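Local structure of erythropoietin (Homo sapiens, 1EER) at residues C33-K38 with D136-L141; I39-T44 with F142-N147; E62-L67 with S104-L109; R110-Q115 with K154-E159. The protein acts as a hormone that binds and dimerises the erythropoietin receptor, activating JAK2 and thereby regulating the proliferation and differentiation of red blood cells. The protein carries 5 engineered substitutions. All blocks are in the same frame, centred on the assembly; numbering follows the deposited sequence.

Contact 1: residues C33-K38 with D136-L141; sequences CSLNEK and DTFRKL. Engineered in segment 33-38: Lys38 (natural residue Asn).
Leu35 reaches across to the start of helix 138-161, and its side chain runs along 136-141 from Asp136 to Phe138. CB lies beside the carbonyl of Asp136, CG comes up to the carbonyl carbon of Thr137, and CD1 rests 3.5 Å from Thr137 O. The other branch, CD2, sits over one face of the Phe138 ring, 3.4 Å from its centroid and 17° off the ring normal, a CH-pi contact; the same methyl is 4.2 Å from Leu141 CD2. Ser34 and Thr137 form an antiparallel, non-hydrogen-bonded pair in the two-stranded sheet that joins the long crossover loops of this four-helix cytokine, and bonds lie on both sides of the pair. Phe138 N donates to Cys33 O at 2.9 Å, nearly along the C=O axis, while Leu35 N donates to Asp136 O at 2.9 Å from well above the carbonyl plane. A water also donates to Asp136 O and bonds to Ser34 OG, which accepts from Asn36 N in an ST turn. Thr137 is the N-cap of the helix: with OG1 between its backbone N and carbonyl carbon (chi1 51°), it takes a weak 3.3 Å bond from Lys140 N. Cys33 is disulfide-bonded to Cys29.

Contact 2: residues I39-T44 with F142-N147; sequences ITVPDT and FRVYSN
The crossover connection that follows the first helix of this four-helix cytokine bundle runs along helix 138-161 here, where the end of strand 34-41 and the residues after it pack on Val144 and Asn147. Val144 places CG1 anti to its backbone N (chi1 161°), and this one methyl meets three residues of the connection: Pro42 CD at 4.0 Å, the CB of Val41, and Thr44 CG2, with Thr44 CG2 to Val144 CG1 closest at 3.6 Å. Pro42 is backed from helix 56-82 by Leu70. Thr44 also lays CG2 against the Val144 carbonyl oxygen, and its side chain crosses that of Asn147 at about a right angle, bringing OG1 3.4 Å from Asn147 CB. No direct hydrogen bond joins the segments; two waters make the polar links instead. One donates to both Thr44 O and Asn147 O. The edge of the contact is also a receptor-facing surface, since Thr44 OG1 bonds to the backbone of another protein chain and Asn147 ND2 to a polar side chain there, while Asn147 OD1 accepts from Arg150 NE. The second water lies between the same two side chains, donating to Thr44 OG1 at 2.9 Å and accepting from Asn147 ND2 at 2.8 Å.

Contact 3: residues E62-L67 with S104-L109; sequences EVWQGL and SLTTLL
Helices 56-82 and 91-111 run nearly antiparallel here, their short segments inclined at 152° with axes 10.9 Å apart at closest approach, and no hydrogen bond crosses between them. Leu67 and Leu109 bridge the gap tip to tip, CD2 to CD2 at 3.4 Å, tighter than usual van der Waals contact. Leu67 holds CG anti to its backbone N (chi1 -163°), which carries that methyl across to the opposing helix, where it also lies 3.9 Å from Thr106 OG1. Val63 approaches the same Leu109 methyl at about a right angle, with CG1 3.6 Å from CD2. Trp64 meets the second helix edge-on. The six-membered part of its indole touches both backbone and side-chain atoms there: CZ3 is 3.4 Å from Thr106 O and 3.8 Å from Leu109 CB, both near the ring plane, while CH2 touches Thr106 CG2 at 3.6 Å. Thr106 turns its hydroxyl to its own helix, where OG1 bonds to Leu102 O, and offers the methyl to the tryptophan. Deeper in the four-helix bundle, Leu149 and Leu153 of helix 138-161 adjoin Leu105 and Leu67. With the threonine hydroxyl satisfied within its helix, the two segments meet through apolar side chains and the indole edge, an association that rests on packing and not on polar bonds.

Contact 4: residues R110-Q115 with K154-E159; sequences RALGAQ and KLYTGE
Tyr156 is the first residue of 154-159 to touch the 110-115 bend. Its CG lies anti to the backbone N (chi1 164°), which sends the ring away from helix 138-161 and across to the bend. One side of the ring does most of the work: CE2 is 3.5 Å from Leu112 CD1 and 3.9 Å from Ala114 CB, and both methyls come at the ring obliquely. Leu112 and Tyr156 extend from opposite directions, so the leucine methyl and the phenol meet between the two backbones. At the tip, Tyr156 OH lies 3.5 Å from Ala114 CA and 3.7 Å from Ala114 CB. No hydrogen bond passes between the segments, and the hydroxyl meets Ala114 by packing. What it packs against is the corner between helix 91-111 and the short helix 114-120, in the connection that leads on toward the last helix of the cytokine bundle. Gly113 turns this corner as a Schellman motif, with phi at 97°, and its N bonds back to Arg110 O at 2.7 Å. It also stands at the N-cap position of the short helix, so the end of one helix and the start of the next lie close together. The positive phi is a backbone conformation that glycine adopts readily. Thr157 follows, presenting CA at 4.2 Å and OG1 at 4.3 Å to Leu112 CD1. That hydroxyl bonds to Leu153 O one turn back in its own helix, while Ile6 packs on both Leu112 and Thr157.

Overall arrangement
The four contacts spread along the helical bundle, contacts 1 and 4 lying on opposite sides of the chain centre with centres 29 Å apart. Contacts 1 and 2 share strand 34-41 and helix 138-161 and touch through Leu141 and Val41, their centres 11 Å apart. Contact 2 meets contact 3 where Pro42 packs on Gly66. Contacts 3 and 4, with centres 8 Å apart, share helix 91-111 and come in series along the chain, whereas contact 3 is nested inside the loops closed by contacts 1 and 2. Helix 138-161 runs through contacts 1, 2 and 4, so the last helix gathers both crossover connections onto one cytokine bundle.

Contact 1: residues C33-K38 with D136-L141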
loop_
_atom_site.group_PDB
_atom_site.type_symbol
_atom_site.label_atom_id
_atom_site.label_comp_id
_atom_site.label_asym_id
_atom_site.label_seq_id
_atom_site.Cartn_x
_atom_site.Cartn_y
_atom_site.Cartn_z
ATOM N N CYS A 33 23.990 -9.720 -0.601
ATOM C CA CYS A 33 23.391 -8.536 0.017
ATOM C C CYS A 33 24.022 -7.960 1.283
ATOM O O CYS A 33 23.350 -7.220 2.003
ATOM C CB CYS A 33 21.919 -8.802 0.332
ATOM S SG CYS A 33 20.799 -8.975 -1.092
ATOM N N SER A 34 25.278 -8.278 1.576
ATOM C CA SER A 34 25.894 -7.727 2.779
ATOM C C SER A 34 26.120 -6.232 2.642
ATOM O O SER A 34 26.415 -5.743 1.557
ATOM C CB SER A 34 27.234 -8.394 3.066
ATOM O OG SER A 34 27.857 -7.780 4.183
ATOM N N LEU A 35 25.964 -5.515 3.750
ATOM C CA LEU A 35 26.179 -4.073 3.787
ATOM C C LEU A 35 27.652 -3.876 4.150
ATOM O O LEU A 35 28.189 -2.764 4.095
ATOM C CB LEU A 35 25.291 -3.421 4.854
ATOM C CG LEU A 35 23.790 -3.256 4.573
ATOM C CD1 LEU A 35 23.083 -2.850 5.856
ATOM C CD2 LEU A 35 23.565 -2.205 3.499
ATOM N N ASN A 36 28.296 -4.978 4.522
ATOM C CA ASN A 36 29.704 -4.973 4.893
ATOM C C ASN A 36 30.007 -4.014 6.039
ATOM O O ASN A 36 31.019 -3.315 6.027
ATOM C CB ASN A 36 30.557 -4.626 3.677
ATOM C CG ASN A 36 30.677 -5.784 2.712
ATOM O OD1 ASN A 36 30.277 -5.684 1.555
ATOM N ND2 ASN A 36 31.228 -6.894 3.186
ATOM N N GLU A 37 29.118 -4.006 7.027
ATOM C CA GLU A 37 29.237 -3.163 8.208
ATOM C C GLU A 37 27.876 -3.114 8.901
ATOM O O GLU A 37 26.852 -3.437 8.299
ATOM C CB GLU A 37 29.694 -1.747 7.814
ATOM C CG GLU A 37 28.613 -0.677 7.857
ATOM C CD GLU A 37 29.024 0.602 7.143
ATOM O OE1 GLU A 37 29.964 0.553 6.321
ATOM O OE2 GLU A 37 28.402 1.656 7.403
ATOM N N LYS A 38 27.869 -2.719 10.167
ATOM C CA LYS A 38 26.625 -2.621 10.921
ATOM C C LYS A 38 25.992 -1.224 10.828
ATOM O O LYS A 38 26.511 -0.251 11.384
ATOM C CB LYS A 38 26.868 -2.973 12.394
ATOM C CG LYS A 38 27.788 -4.168 12.622
ATOM C CD LYS A 38 29.165 -3.750 13.167
ATOM C CE LYS A 38 29.593 -2.333 12.721
ATOM N NZ LYS A 38 30.512 -2.303 11.535
ATOM N N ASP A 136 23.271 -5.722 8.915
ATOM C CA ASP A 136 24.468 -5.851 8.103
ATOM C C ASP A 136 24.133 -6.460 6.745
ATOM O O ASP A 136 25.012 -6.935 6.034
ATOM C CB ASP A 136 25.542 -6.684 8.824
ATOM C CG ASP A 136 25.037 -8.040 9.283
ATOM O OD1 ASP A 136 24.635 -8.856 8.430
ATOM O OD2 ASP A 136 25.052 -8.294 10.507
ATOM N N THR A 137 22.848 -6.455 6.401
ATOM C CA THR A 137 22.379 -6.962 5.115
ATOM C C THR A 137 21.278 -6.022 4.642
ATOM O O THR A 137 20.657 -5.319 5.449
ATOM C CB THR A 137 21.782 -8.398 5.202
ATOM O OG1 THR A 137 20.797 -8.459 6.242
ATOM C CG2 THR A 137 22.868 -9.414 5.475
ATOM N N PHE A 138 21.033 -6.004 3.336
ATOM C CA PHE A 138 19.996 -5.144 2.792
ATOM C C PHE A 138 18.648 -5.737 3.140
ATOM O O PHE A 138 17.638 -5.033 3.201
ATOM C CB PHE A 138 20.155 -5.025 1.277
ATOM C CG PHE A 138 21.085 -3.929 0.864
ATOM C CD1 PHE A 138 20.634 -2.615 0.781
ATOM C CD2 PHE A 138 22.427 -4.199 0.614
ATOM C CE1 PHE A 138 21.509 -1.582 0.460
ATOM C CE2 PHE A 138 23.310 -3.174 0.293
ATOM C CZ PHE A 138 22.850 -1.862 0.217
ATOM N N ARG A 139 18.653 -7.046 3.374
ATOM C CA ARG A 139 17.450 -7.785 3.733
ATOM C C ARG A 139 16.880 -7.264 5.043
ATOM O O ARG A 139 15.691 -6.958 5.122
ATOM C CB ARG A 139 17.756 -9.285 3.863
ATOM C CG ARG A 139 16.514 -10.139 4.114
ATOM C CD ARG A 139 16.867 -11.561 4.495
ATOM N NE ARG A 139 18.245 -11.667 4.957
ATOM C CZ ARG A 139 19.125 -12.543 4.483
ATOM N NH1 ARG A 139 18.768 -13.400 3.527
ATOM N NH2 ARG A 139 20.363 -12.559 4.962
ATOM N N LYS A 140 17.720 -7.154 6.073
ATOM C CA LYS A 140 17.233 -6.657 7.348
ATOM C C LYS A 140 16.882 -5.185 7.234
ATOM O O LYS A 140 15.920 -4.727 7.839
ATOM C CB LYS A 140 18.260 -6.857 8.462
ATOM C CG LYS A 140 17.655 -6.578 9.834
ATOM C CD LYS A 140 18.559 -6.955 10.996
ATOM C CE LYS A 140 18.169 -6.153 12.227
ATOM N NZ LYS A 140 18.698 -6.717 13.494
ATOM N N LEU A 141 17.660 -4.443 6.449
ATOM C CA LEU A 141 17.411 -3.014 6.253
ATOM C C LEU A 141 16.013 -2.807 5.674
ATOM O O LEU A 141 15.233 -2.011 6.170
ATOM C CB LEU A 141 18.472 -2.420 5.304
ATOM C CG LEU A 141 18.481 -0.918 4.978
ATOM C CD1 LEU A 141 18.299 -0.087 6.240
ATOM C CD2 LEU A 141 19.795 -0.559 4.307
HETATM O O HOH W 1 26.191 -9.383 5.999
#

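Contact 2: residues I39-T44 with F142-N147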
loop_
_atom_site.group_PDB
_atom_site.type_symbol
_atom_site.label_atom_id
_atom_site.label_comp_id
_atom_site.label_asym_id
_atom_site.label_seq_id
_atom_site.Cartn_x
_atom_site.Cartn_y
_atom_site.Cartn_z
ATOM N N ILE A 39 24.873 -1.133 10.115
ATOM C CA ILE A 39 24.161 0.132 9.970
ATOM C C ILE A 39 23.090 0.203 11.054
ATOM O O ILE A 39 22.213 -0.662 11.135
ATOM C CB ILE A 39 23.486 0.242 8.580
ATOM C CG1 ILE A 39 24.540 0.079 7.488
ATOM C CG2 ILE A 39 22.756 1.581 8.447
ATOM C CD1 ILE A 39 24.072 0.488 6.111
ATOM N N THR A 40 23.174 1.225 11.898
ATOM C CA THR A 40 22.205 1.403 12.968
ATOM C C THR A 40 20.819 1.663 12.375
ATOM O O THR A 40 20.669 2.428 11.428
ATOM C CB THR A 40 22.601 2.581 13.865
ATOM O OG1 THR A 40 23.925 2.365 14.371
ATOM C CG2 THR A 40 21.624 2.719 15.030
ATOM N N VAL A 41 19.801 1.026 12.936
ATOM C CA VAL A 41 18.442 1.188 12.433
ATOM C C VAL A 41 17.496 1.423 13.594
ATOM O O VAL A 41 17.852 1.187 14.746
ATOM C CB VAL A 41 17.997 -0.070 11.656
ATOM C CG1 VAL A 41 18.744 -0.143 10.335
ATOM C CG2 VAL A 41 18.272 -1.321 12.482
ATOM N N PRO A 42 16.277 1.898 13.320
ATOM C CA PRO A 42 15.411 2.104 14.486
ATOM C C PRO A 42 14.774 0.790 14.945
ATOM O O PRO A 42 14.915 -0.246 14.293
ATOM C CB PRO A 42 14.377 3.118 13.992
ATOM C CG PRO A 42 14.345 2.933 12.492
ATOM C CD PRO A 42 15.617 2.257 12.051
ATOM N N ASP A 43 14.099 0.831 16.082
ATOM C CA ASP A 43 13.420 -0.353 16.577
ATOM C C ASP A 43 12.034 -0.239 15.981
ATOM O O ASP A 43 11.434 0.832 16.036
ATOM C CB ASP A 43 13.321 -0.332 18.103
ATOM C CG ASP A 43 12.673 -1.590 18.661
ATOM O OD1 ASP A 43 12.038 -2.340 17.888
ATOM O OD2 ASP A 43 12.800 -1.834 19.874
ATOM N N THR A 44 11.522 -1.320 15.401
ATOM C CA THR A 44 10.196 -1.255 14.799
ATOM C C THR A 44 9.090 -1.964 15.578
ATOM O O THR A 44 7.915 -1.881 15.209
ATOM C CB THR A 44 10.208 -1.802 13.357
ATOM O OG1 THR A 44 10.331 -3.227 13.384
ATOM C CG2 THR A 44 11.368 -1.206 12.577
ATOM N N PHE A 142 15.701 -3.540 4.619
ATOM C CA PHE A 142 14.405 -3.412 3.987
ATOM C C PHE A 142 13.254 -3.975 4.811
ATOM O O PHE A 142 12.145 -3.448 4.753
ATOM C CB PHE A 142 14.447 -4.050 2.603
ATOM C CG PHE A 142 15.051 -3.158 1.560
ATOM C CD1 PHE A 142 14.507 -1.902 1.307
ATOM C CD2 PHE A 142 16.179 -3.552 0.855
ATOM C CE1 PHE A 142 15.087 -1.041 0.362
ATOM C CE2 PHE A 142 16.769 -2.699 -0.098
ATOM C CZ PHE A 142 16.222 -1.443 -0.340
ATOM N N ARG A 143 13.507 -5.037 5.573
ATOM C CA ARG A 143 12.464 -5.613 6.413
ATOM C C ARG A 143 12.111 -4.585 7.487
ATOM O O ARG A 143 10.945 -4.399 7.837
ATOM C CB ARG A 143 12.953 -6.912 7.061
ATOM C CG ARG A 143 11.983 -7.497 8.090
ATOM C CD ARG A 143 12.469 -8.847 8.621
ATOM N NE ARG A 143 13.683 -8.744 9.435
ATOM C CZ ARG A 143 14.845 -9.300 9.108
ATOM N NH1 ARG A 143 14.949 -9.995 7.986
ATOM N NH2 ARG A 143 15.901 -9.175 9.908
ATOM N N VAL A 144 13.129 -3.903 7.999
ATOM C CA VAL A 144 12.933 -2.875 9.022
ATOM C C VAL A 144 12.175 -1.683 8.406
ATOM O O VAL A 144 11.301 -1.081 9.041
ATOM C CB VAL A 144 14.317 -2.385 9.587
ATOM C CG1 VAL A 144 14.169 -1.032 10.272
ATOM C CG2 VAL A 144 14.887 -3.409 10.558
ATOM N N TYR A 145 12.531 -1.347 7.167
ATOM C CA TYR A 145 11.909 -0.249 6.439
ATOM C C TYR A 145 10.404 -0.498 6.368
ATOM O O TYR A 145 9.614 0.387 6.687
ATOM C CB TYR A 145 12.510 -0.159 5.025
ATOM C CG TYR A 145 11.833 0.815 4.081
ATOM C CD1 TYR A 145 11.596 2.136 4.458
ATOM C CD2 TYR A 145 11.482 0.426 2.789
ATOM C CE1 TYR A 145 11.029 3.055 3.568
ATOM C CE2 TYR A 145 10.909 1.337 1.884
ATOM C CZ TYR A 145 10.687 2.651 2.284
ATOM O OH TYR A 145 10.122 3.552 1.408
ATOM N N SER A 146 10.020 -1.710 5.963
ATOM C CA SER A 146 8.605 -2.094 5.856
ATOM C C SER A 146 7.904 -2.169 7.220
ATOM O O SER A 146 6.817 -1.621 7.392
ATOM C CB SER A 146 8.481 -3.449 5.140
ATOM O OG SER A 146 7.132 -3.878 5.071
ATOM N N ASN A 147 8.526 -2.841 8.188
ATOM C CA ASN A 147 7.930 -2.974 9.513
ATOM C C ASN A 147 7.709 -1.619 10.173
ATOM O O ASN A 147 6.723 -1.427 10.891
ATOM C CB ASN A 147 8.806 -3.855 10.416
ATOM C CG ASN A 147 8.481 -5.339 10.286
ATOM O OD1 ASN A 147 7.445 -5.717 9.747
ATOM N ND2 ASN A 147 9.369 -6.181 10.787
HETATM O O HOH W 2 6.711 -0.286 13.297
HETATM O O HOH W 3 11.767 -5.278 11.891
#

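Contact 3: residues E62-L67 with S104-L109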
loop_
_atom_site.group_PDB
_atom_site.type_symbol
_atom_site.label_atom_id
_atom_site.label_comp_id
_atom_site.label_asym_id
_atom_site.label_seq_id
_atom_site.Cartn_x
_atom_site.Cartn_y
_atom_site.Cartn_z
ATOM N N GLU A 62 8.634 8.835 18.954
ATOM C CA GLU A 62 9.107 7.579 18.393
ATOM C C GLU A 62 9.178 7.562 16.867
ATOM O O GLU A 62 10.216 7.236 16.295
ATOM C CB GLU A 62 8.209 6.427 18.856
ATOM C CG GLU A 62 8.670 5.761 20.132
ATOM C CD GLU A 62 7.811 4.570 20.499
ATOM O OE1 GLU A 62 7.573 3.718 19.619
ATOM O OE2 GLU A 62 7.372 4.491 21.665
ATOM N N VAL A 63 8.073 7.902 16.213
ATOM C CA VAL A 63 8.013 7.881 14.748
ATOM C C VAL A 63 8.941 8.881 14.042
ATOM O O VAL A 63 9.681 8.517 13.126
ATOM C CB VAL A 63 6.549 8.095 14.259
ATOM C CG1 VAL A 63 6.497 8.215 12.730
ATOM C CG2 VAL A 63 5.689 6.928 14.721
ATOM N N TRP A 64 8.899 10.131 14.475
ATOM C CA TRP A 64 9.725 11.160 13.872
ATOM C C TRP A 64 11.213 10.847 13.996
ATOM O O TRP A 64 11.948 10.885 13.012
ATOM C CB TRP A 64 9.419 12.517 14.503
ATOM C CG TRP A 64 10.213 13.598 13.883
ATOM C CD1 TRP A 64 11.295 14.229 14.419
ATOM C CD2 TRP A 64 10.045 14.127 12.570
ATOM N NE1 TRP A 64 11.820 15.118 13.514
ATOM C CE2 TRP A 64 11.069 15.076 12.370
ATOM C CE3 TRP A 64 9.130 13.890 11.539
ATOM C CZ2 TRP A 64 11.204 15.791 11.174
ATOM C CZ3 TRP A 64 9.264 14.601 10.352
ATOM C CH2 TRP A 64 10.295 15.540 10.182
ATOM N N GLN A 65 11.665 10.536 15.201
ATOM C CA GLN A 65 13.069 10.227 15.375
ATOM C C GLN A 65 13.417 8.915 14.690
ATOM O O GLN A 65 14.447 8.817 14.025
ATOM C CB GLN A 65 13.408 10.146 16.847
ATOM C CG GLN A 65 13.343 11.472 17.523
ATOM C CD GLN A 65 13.642 11.366 18.988
ATOM O OE1 GLN A 65 13.191 12.182 19.785
ATOM N NE2 GLN A 65 14.406 10.351 19.358
ATOM N N GLY A 66 12.556 7.911 14.840
ATOM C CA GLY A 66 12.822 6.633 14.209
ATOM C C GLY A 66 12.988 6.760 12.710
ATOM O O GLY A 66 13.875 6.144 12.114
ATOM N N LEU A 67 12.119 7.562 12.097
ATOM C CA LEU A 67 12.147 7.799 10.652
ATOM C C LEU A 67 13.441 8.488 10.236
ATOM O O LEU A 67 14.002 8.184 9.181
ATOM C CB LEU A 67 10.959 8.668 10.245
ATOM C CG LEU A 67 10.584 8.700 8.765
ATOM C CD1 LEU A 67 10.008 7.350 8.348
ATOM C CD2 LEU A 67 9.585 9.831 8.532
ATOM N N SER A 104 9.730 11.866 1.090
ATOM C CA SER A 104 8.355 12.335 1.001
ATOM C C SER A 104 7.640 12.164 2.339
ATOM O O SER A 104 6.955 13.075 2.815
ATOM C CB SER A 104 7.620 11.570 -0.095
ATOM O OG SER A 104 8.230 11.797 -1.354
ATOM N N LEU A 105 7.819 11.000 2.955
ATOM C CA LEU A 105 7.188 10.718 4.237
ATOM C C LEU A 105 7.632 11.715 5.298
ATOM O O LEU A 105 6.820 12.159 6.112
ATOM C CB LEU A 105 7.512 9.283 4.674
ATOM C CG LEU A 105 6.896 8.223 3.754
ATOM C CD1 LEU A 105 7.511 6.861 4.036
ATOM C CD2 LEU A 105 5.382 8.198 3.962
ATOM N N THR A 106 8.916 12.067 5.292
ATOM C CA THR A 106 9.445 13.038 6.255
ATOM C C THR A 106 8.728 14.385 6.137
ATOM O O THR A 106 8.381 15.011 7.144
ATOM C CB THR A 106 10.943 13.306 6.036
ATOM O OG1 THR A 106 11.682 12.089 6.193
ATOM C CG2 THR A 106 11.437 14.342 7.032
ATOM N N THR A 107 8.523 14.834 4.901
ATOM C CA THR A 107 7.855 16.101 4.659
ATOM C C THR A 107 6.399 15.948 5.071
ATOM O O THR A 107 5.832 16.821 5.722
ATOM C CB THR A 107 7.930 16.499 3.161
ATOM O OG1 THR A 107 9.298 16.720 2.786
ATOM C CG2 THR A 107 7.138 17.773 2.906
ATOM N N LEU A 108 5.811 14.816 4.700
ATOM C CA LEU A 108 4.417 14.508 5.016
ATOM C C LEU A 108 4.134 14.486 6.527
ATOM O O LEU A 108 3.117 15.026 6.986
ATOM C CB LEU A 108 4.043 13.159 4.391
ATOM C CG LEU A 108 3.009 13.131 3.254
ATOM C CD1 LEU A 108 3.003 14.448 2.481
ATOM C CD2 LEU A 108 3.322 11.962 2.336
ATOM N N LEU A 109 5.036 13.871 7.291
ATOM C CA LEU A 109 4.893 13.765 8.744
ATOM C C LEU A 109 4.946 15.105 9.454
ATOM O O LEU A 109 4.163 15.375 10.367
ATOM C CB LEU A 109 5.996 12.881 9.316
ATOM C CG LEU A 109 5.553 11.650 10.084
ATOM C CD1 LEU A 109 4.299 11.068 9.446
ATOM C CD2 LEU A 109 6.682 10.641 10.074
#

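Contact 4: residues R110-Q115 with K154-E159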
loop_
_atom_site.group_PDB
_atom_site.type_symbol
_atom_site.label_atom_id
_atom_site.label_comp_id
_atom_site.label_asym_id
_atom_site.label_seq_id
_atom_site.Cartn_x
_atom_site.Cartn_y
_atom_site.Cartn_z
ATOM N N ARG A 110 5.897 15.935 9.043
ATOM C CA ARG A 110 6.077 17.246 9.640
ATOM C C ARG A 110 4.799 18.049 9.532
ATOM O O ARG A 110 4.369 18.674 10.488
ATOM C CB ARG A 110 7.213 17.987 8.936
ATOM C CG ARG A 110 7.272 19.466 9.248
ATOM C CD ARG A 110 8.457 20.106 8.558
ATOM N NE ARG A 110 9.643 19.266 8.659
ATOM C CZ ARG A 110 10.520 19.101 7.679
ATOM N NH1 ARG A 110 10.339 19.723 6.523
ATOM N NH2 ARG A 110 11.572 18.315 7.853
ATOM N N ALA A 111 4.198 18.036 8.353
ATOM C CA ALA A 111 2.964 18.773 8.126
ATOM C C ALA A 111 1.922 18.260 9.093
ATOM O O ALA A 111 1.020 18.991 9.485
ATOM C CB ALA A 111 2.497 18.582 6.698
ATOM N N LEU A 112 2.061 16.995 9.476
ATOM C CA LEU A 112 1.146 16.362 10.414
ATOM C C LEU A 112 1.417 16.850 11.841
ATOM O O LEU A 112 0.621 16.617 12.751
ATOM C CB LEU A 112 1.306 14.839 10.344
ATOM C CG LEU A 112 0.087 13.906 10.402
ATOM C CD1 LEU A 112 0.485 12.667 11.161
ATOM C CD2 LEU A 112 -1.110 14.579 11.065
ATOM N N GLY A 113 2.548 17.519 12.036
ATOM C CA GLY A 113 2.883 18.039 13.350
ATOM C C GLY A 113 3.815 17.144 14.130
ATOM O O GLY A 113 4.131 17.434 15.284
ATOM N N ALA A 114 4.261 16.066 13.482
ATOM C CA ALA A 114 5.158 15.077 14.081
ATOM C C ALA A 114 6.483 15.642 14.580
ATOM O O ALA A 114 6.914 15.328 15.695
ATOM C CB ALA A 114 5.426 13.958 13.086
ATOM N N GLN A 115 7.134 16.460 13.758
ATOM C CA GLN A 115 8.408 17.042 14.149
ATOM C C GLN A 115 8.265 18.025 15.305
ATOM O O GLN A 115 9.099 18.058 16.209
ATOM C CB GLN A 115 9.069 17.746 12.969
ATOM C CG GLN A 115 10.432 18.294 13.340
ATOM C CD GLN A 115 11.080 19.047 12.218
ATOM O OE1 GLN A 115 10.438 19.851 11.539
ATOM N NE2 GLN A 115 12.362 18.795 12.010
ATOM N N LYS A 154 2.369 3.963 10.547
ATOM C CA LYS A 154 0.963 3.862 10.185
ATOM C C LYS A 154 0.104 4.107 11.414
ATOM O O LYS A 154 -0.865 4.866 11.353
ATOM C CB LYS A 154 0.650 2.482 9.589
ATOM C CG LYS A 154 -0.803 2.295 9.180
ATOM C CD LYS A 154 -1.342 3.482 8.369
ATOM C CE LYS A 154 -2.395 3.041 7.343
ATOM N NZ LYS A 154 -3.390 4.104 7.019
ATOM N N LEU A 155 0.467 3.475 12.531
ATOM C CA LEU A 155 -0.282 3.627 13.777
ATOM C C LEU A 155 -0.352 5.080 14.224
ATOM O O LEU A 155 -1.427 5.586 14.556
ATOM C CB LEU A 155 0.342 2.780 14.890
ATOM C CG LEU A 155 0.084 1.268 14.820
ATOM C CD1 LEU A 155 0.787 0.584 15.987
ATOM C CD2 LEU A 155 -1.413 0.974 14.840
ATOM N N TYR A 156 0.793 5.750 14.243
ATOM C CA TYR A 156 0.827 7.145 14.644
ATOM C C TYR A 156 -0.044 7.986 13.692
ATOM O O TYR A 156 -0.895 8.769 14.131
ATOM C CB TYR A 156 2.268 7.663 14.627
ATOM C CG TYR A 156 2.331 9.167 14.657
ATOM C CD1 TYR A 156 1.918 9.868 15.788
ATOM C CD2 TYR A 156 2.721 9.897 13.536
ATOM C CE1 TYR A 156 1.881 11.252 15.806
ATOM C CE2 TYR A 156 2.686 11.287 13.546
ATOM C CZ TYR A 156 2.260 11.954 14.686
ATOM O OH TYR A 156 2.191 13.324 14.721
ATOM N N THR A 157 0.167 7.814 12.388
ATOM C CA THR A 157 -0.587 8.562 11.384
ATOM C C THR A 157 -2.101 8.361 11.497
ATOM O O THR A 157 -2.868 9.302 11.319
ATOM C CB THR A 157 -0.152 8.172 9.964
ATOM O OG1 THR A 157 1.182 8.642 9.720
ATOM C CG2 THR A 157 -1.082 8.788 8.950
ATOM N N GLY A 158 -2.524 7.135 11.791
ATOM C CA GLY A 158 -3.941 6.852 11.925
ATOM C C GLY A 158 -4.597 7.652 13.032
ATOM O O GLY A 158 -5.656 8.247 12.837
ATOM N N GLU A 159 -3.971 7.680 14.201
ATOM C CA GLU A 159 -4.531 8.412 15.325
ATOM C C GLU A 159 -4.472 9.924 15.154
ATOM O O GLU A 159 -5.437 10.627 15.454
ATOM C CB GLU A 159 -3.809 8.030 16.614
ATOM C CG GLU A 159 -4.189 8.888 17.811
ATOM C CD GLU A 159 -4.661 8.066 19.001
ATOM O OE1 GLU A 159 -4.072 6.993 19.262
ATOM O OE2 GLU A 159 -5.619 8.499 19.677
#